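Local coordinates for protein unsaturated chondroitin disaccharide hydrolase (Streptococcus agalactiae, PDB 3WUX) that hydrolyses unsaturated chondroitin, hyaluronan and heparin disaccharides, releasing the unsaturated uronic acid and preferring sulfated substrates, at residues Q39-I44 and K88-I93. The protein carries 2 engineered substitutions. Sequence-based numbering, arbitrary orientation.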
ATOM      1  N   GLN A  39     -16.024 -12.899  -2.088  1.00 33.14           N
ATOM      2  CA  GLN A  39     -16.203 -12.041  -0.923  1.00 34.46           C
ATOM      3  C   GLN A  39     -16.557 -10.603  -1.312  1.00 32.90           C
ATOM      4  O   GLN A  39     -17.372  -9.954  -0.654  1.00 31.83           O
ATOM      5  CB  GLN A  39     -14.944 -12.054  -0.052  1.00 36.66           C
ATOM      6  CG  GLN A  39     -15.111 -11.336   1.274  1.00 37.18           C
ATOM      7  CD  GLN A  39     -16.202 -11.956   2.130  1.00 37.61           C
ATOM      8  OE1 GLN A  39     -16.196 -13.161   2.385  1.00 41.41           O
ATOM      9  NE2 GLN A  39     -17.151 -11.133   2.570  1.00 33.20           N
ATOM     10  N   LEU A  40     -15.945 -10.106  -2.383  1.00 28.61           N
ATOM     11  CA  LEU A  40     -16.201  -8.744  -2.852  1.00 32.29           C
ATOM     12  C   LEU A  40     -17.659  -8.580  -3.320  1.00 33.18           C
ATOM     13  O   LEU A  40     -18.326  -7.608  -2.968  1.00 32.72           O
ATOM     14  CB  LEU A  40     -15.230  -8.378  -3.979  1.00 35.70           C
ATOM     15  CG  LEU A  40     -14.782  -6.920  -4.103  1.00 48.90           C
ATOM     16  CD1 LEU A  40     -14.054  -6.453  -2.838  1.00 36.42           C
ATOM     17  CD2 LEU A  40     -13.891  -6.731  -5.323  1.00 43.12           C
ATOM     18  N   TYR A  41     -18.148  -9.533  -4.113  1.00 36.36           N
ATOM     19  CA  TYR A  41     -19.529  -9.475  -4.602  1.00 30.70           C
ATOM     20  C   TYR A  41     -20.547  -9.546  -3.457  1.00 35.10           C
ATOM     21  O   TYR A  41     -21.580  -8.875  -3.494  1.00 38.85           O
ATOM     22  CB  TYR A  41     -19.785 -10.561  -5.647  1.00 35.13           C
ATOM     23  CG  TYR A  41     -19.396 -10.139  -7.046  1.00 36.32           C
ATOM     24  CD1 TYR A  41     -20.267  -9.411  -7.840  1.00 35.34           C
ATOM     25  CD2 TYR A  41     -18.154 -10.468  -7.573  1.00 41.60           C
ATOM     26  CE1 TYR A  41     -19.914  -9.024  -9.121  1.00 36.13           C
ATOM     27  CE2 TYR A  41     -17.792 -10.081  -8.849  1.00 39.62           C
ATOM     28  CZ  TYR A  41     -18.674  -9.361  -9.618  1.00 33.74           C
ATOM     29  OH  TYR A  41     -18.315  -8.976 -10.891  1.00 34.21           O
ATOM     30  N   ILE A  42     -20.239 -10.342  -2.437  1.00 33.14           N
ATOM     31  CA  ILE A  42     -21.046 -10.373  -1.218  1.00 38.20           C
ATOM     32  C   ILE A  42     -21.012  -9.032  -0.481  1.00 43.39           C
ATOM     33  O   ILE A  42     -22.044  -8.529  -0.028  1.00 41.08           O
ATOM     34  CB  ILE A  42     -20.580 -11.487  -0.275  1.00 32.63           C
ATOM     35  CG1 ILE A  42     -20.884 -12.855  -0.892  1.00 45.46           C
ATOM     36  CG2 ILE A  42     -21.240 -11.348   1.089  1.00 44.17           C
ATOM     37  CD1 ILE A  42     -20.501 -14.024  -0.009  1.00 47.43           C
ATOM     38  N   ASN A  43     -19.822  -8.450  -0.361  1.00 37.73           N
ATOM     39  CA  ASN A  43     -19.689  -7.143   0.274  1.00 38.01           C
ATOM     40  C   ASN A  43     -20.337  -6.000  -0.506  1.00 33.08           C
ATOM     41  O   ASN A  43     -20.708  -4.980   0.072  1.00 34.36           O
ATOM     42  CB  ASN A  43     -18.217  -6.829   0.584  1.00 40.28           C
ATOM     43  CG  ASN A  43     -17.689  -7.631   1.752  1.00 42.83           C
ATOM     44  OD1 ASN A  43     -18.454  -8.292   2.454  1.00 41.30           O
ATOM     45  ND2 ASN A  43     -16.374  -7.572   1.974  1.00 33.17           N
ATOM     46  N   ILE A  44     -20.474  -6.163  -1.814  1.00 37.43           N
ATOM     47  CA  ILE A  44     -21.118  -5.137  -2.618  1.00 35.36           C
ATOM     48  C   ILE A  44     -22.572  -4.924  -2.185  1.00 43.45           C
ATOM     49  O   ILE A  44     -23.051  -3.794  -2.112  1.00 41.10           O
ATOM     50  CB  ILE A  44     -21.048  -5.477  -4.110  1.00 43.97           C
ATOM     51  CG1 ILE A  44     -19.664  -5.129  -4.659  1.00 41.45           C
ATOM     52  CG2 ILE A  44     -22.097  -4.719  -4.879  1.00 49.43           C
ATOM     53  CD1 ILE A  44     -19.480  -5.485  -6.113  1.00 41.42           C
ATOM     54  N   LYS A  88     -19.427  -4.842 -15.829  1.00 29.53           N
ATOM     55  CA  LYS A  88     -19.881  -3.446 -15.791  1.00 27.64           C
ATOM     56  C   LYS A  88     -20.570  -3.058 -14.486  1.00 23.40           C
ATOM     57  O   LYS A  88     -20.682  -1.874 -14.166  1.00 31.54           O
ATOM     58  CB  LYS A  88     -20.829  -3.168 -16.960  1.00 38.22           C
ATOM     59  CG  LYS A  88     -20.186  -3.274 -18.329  1.00 46.57           C
ATOM     60  CD  LYS A  88     -19.125  -2.208 -18.513  1.00 42.80           C
ATOM     61  CE  LYS A  88     -18.805  -2.013 -19.986  1.00 46.50           C
ATOM     62  NZ  LYS A  88     -17.820  -0.909 -20.179  1.00 48.80           N
ATOM     63  N   LYS A  89     -21.051  -4.053 -13.747  1.00 21.15           N
ATOM     64  CA  LYS A  89     -21.624  -3.790 -12.432  1.00 24.64           C
ATOM     65  C   LYS A  89     -20.575  -3.163 -11.518  1.00 36.25           C
ATOM     66  O   LYS A  89     -20.831  -2.162 -10.832  1.00 30.97           O
ATOM     67  CB  LYS A  89     -22.134  -5.078 -11.812  1.00 27.22           C
ATOM     68  CG  LYS A  89     -22.584  -4.932 -10.372  1.00 33.20           C
ATOM     69  CD  LYS A  89     -23.294  -6.197  -9.919  1.00 40.16           C
ATOM     70  CE  LYS A  89     -23.798  -6.086  -8.496  1.00 45.38           C
ATOM     71  NZ  LYS A  89     -24.629  -7.271  -8.152  1.00 50.78           N
ATOM     72  N   LEU A  90     -19.385  -3.753 -11.515  1.00 29.70           N
ATOM     73  CA  LEU A  90     -18.265  -3.204 -10.744  1.00 23.74           C
ATOM     74  C   LEU A  90     -17.951  -1.774 -11.166  1.00 22.40           C
ATOM     75  O   LEU A  90     -17.750  -0.897 -10.322  1.00 30.29           O
ATOM     76  CB  LEU A  90     -17.023  -4.080 -10.930  1.00 26.68           C
ATOM     77  CG  LEU A  90     -17.183  -5.531 -10.490  1.00 32.77           C
ATOM     78  CD1 LEU A  90     -15.915  -6.329 -10.778  1.00 30.21           C
ATOM     79  CD2 LEU A  90     -17.521  -5.585  -9.014  1.00 28.75           C
ATOM     80  N   LYS A  91     -17.897  -1.546 -12.477  1.00 28.52           N
ATOM     81  CA  LYS A  91     -17.596  -0.223 -13.016  1.00 30.27           C
ATOM     82  C   LYS A  91     -18.628   0.799 -12.563  1.00 32.80           C
ATOM     83  O   LYS A  91     -18.280   1.923 -12.188  1.00 28.36           O
ATOM     84  CB  LYS A  91     -17.534  -0.257 -14.547  1.00 28.87           C
ATOM     85  CG  LYS A  91     -17.460   1.122 -15.212  1.00 32.77           C
ATOM     86  CD  LYS A  91     -18.558   1.281 -16.267  1.00 39.04           C
ATOM     87  CE  LYS A  91     -18.503   2.636 -16.966  1.00 40.06           C
ATOM     88  NZ  LYS A  91     -19.546   2.738 -18.036  1.00 52.52           N
ATOM     89  N   ASN A  92     -19.896   0.396 -12.584  1.00 34.08           N
ATOM     90  CA  ASN A  92     -20.998   1.290 -12.228  1.00 27.44           C
ATOM     91  C   ASN A  92     -20.889   1.740 -10.776  1.00 25.86           C
ATOM     92  O   ASN A  92     -20.924   2.934 -10.474  1.00 28.06           O
ATOM     93  CB  ASN A  92     -22.348   0.595 -12.492  1.00 32.77           C
ATOM     94  CG  ASN A  92     -23.529   1.537 -12.358  1.00 36.66           C
ATOM     95  OD1 ASN A  92     -23.968   1.841 -11.249  1.00 32.29           O
ATOM     96  ND2 ASN A  92     -24.059   1.996 -13.495  1.00 28.85           N
ATOM     97  N   ILE A  93     -20.702   0.779  -9.881  1.00 31.84           N
ATOM     98  CA  ILE A  93     -20.598   1.076  -8.460  1.00 25.54           C
ATOM     99  C   ILE A  93     -19.351   1.885  -8.116  1.00 35.62           C
ATOM    100  O   ILE A  93     -19.425   2.851  -7.357  1.00 28.12           O
ATOM    101  CB  ILE A  93     -20.569  -0.199  -7.635  1.00 29.08           C
ATOM    102  CG1 ILE A  93     -21.798  -1.044  -7.946  1.00 34.81           C
ATOM    103  CG2 ILE A  93     -20.498   0.136  -6.158  1.00 30.88           C
ATOM    104  CD1 ILE A  93     -21.704  -2.437  -7.410  1.00 42.21           C
TER
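The phenol oxygen of Y41 is gripped by two polar groups just ahead of 88-93, the carboxylate of D87 and the side-chain amide of N85, while L90 packs against the same oxygen: OH lies 3.6 Å from L90 CD1 and equally near L90 CG. D87 also accepts a hydrogen bond from the backbone N of K89 through its other oxygen, so one carboxylate ties the tyrosine to the first turn of helix 88-106. With its hydroxyl held in this way, the Y41 ring reaches across the gap, its long axis about perpendicular to the L90 side chain. L90 CD2 approaches CZ of Y41 obliquely at 4.0 Å, whereas CD of K89 comes up to the ring edge, near its plane, 4.5 Å from CE1 of Y41.

The CB of I44 is directed toward the facing helix, and two branches make contact. CD1, at the end of an extended chain (chi2 178°), meets L90 CD2 at 3.5 Å, and CG2, anti to the backbone N, presses on I93 CD1 at 3.4 Å, tighter than ordinary van der Waals contact. CE of K89, a residue exposed to solvent, adds a looser contact, 4.2 Å from I44 CG2.

In the alpha6/alpha6-barrel of this family 88 hydrolase, the contact joins helices 26-47 and 88-106, away from the substrate-binding residues. The axes of the two short segments come within 12.2 Å at closest approach and are inclined at 49°, a separation bridged by side-chain ends with no hydrogen bond between them. L90 also touches A81 and N85 of helix 71-85, and L40 reaches the same A81. On helix 26-47, the Q39 NE2 to N43 OD1 bond joins two side chains that also bind the backbone of I353, G355 and R356.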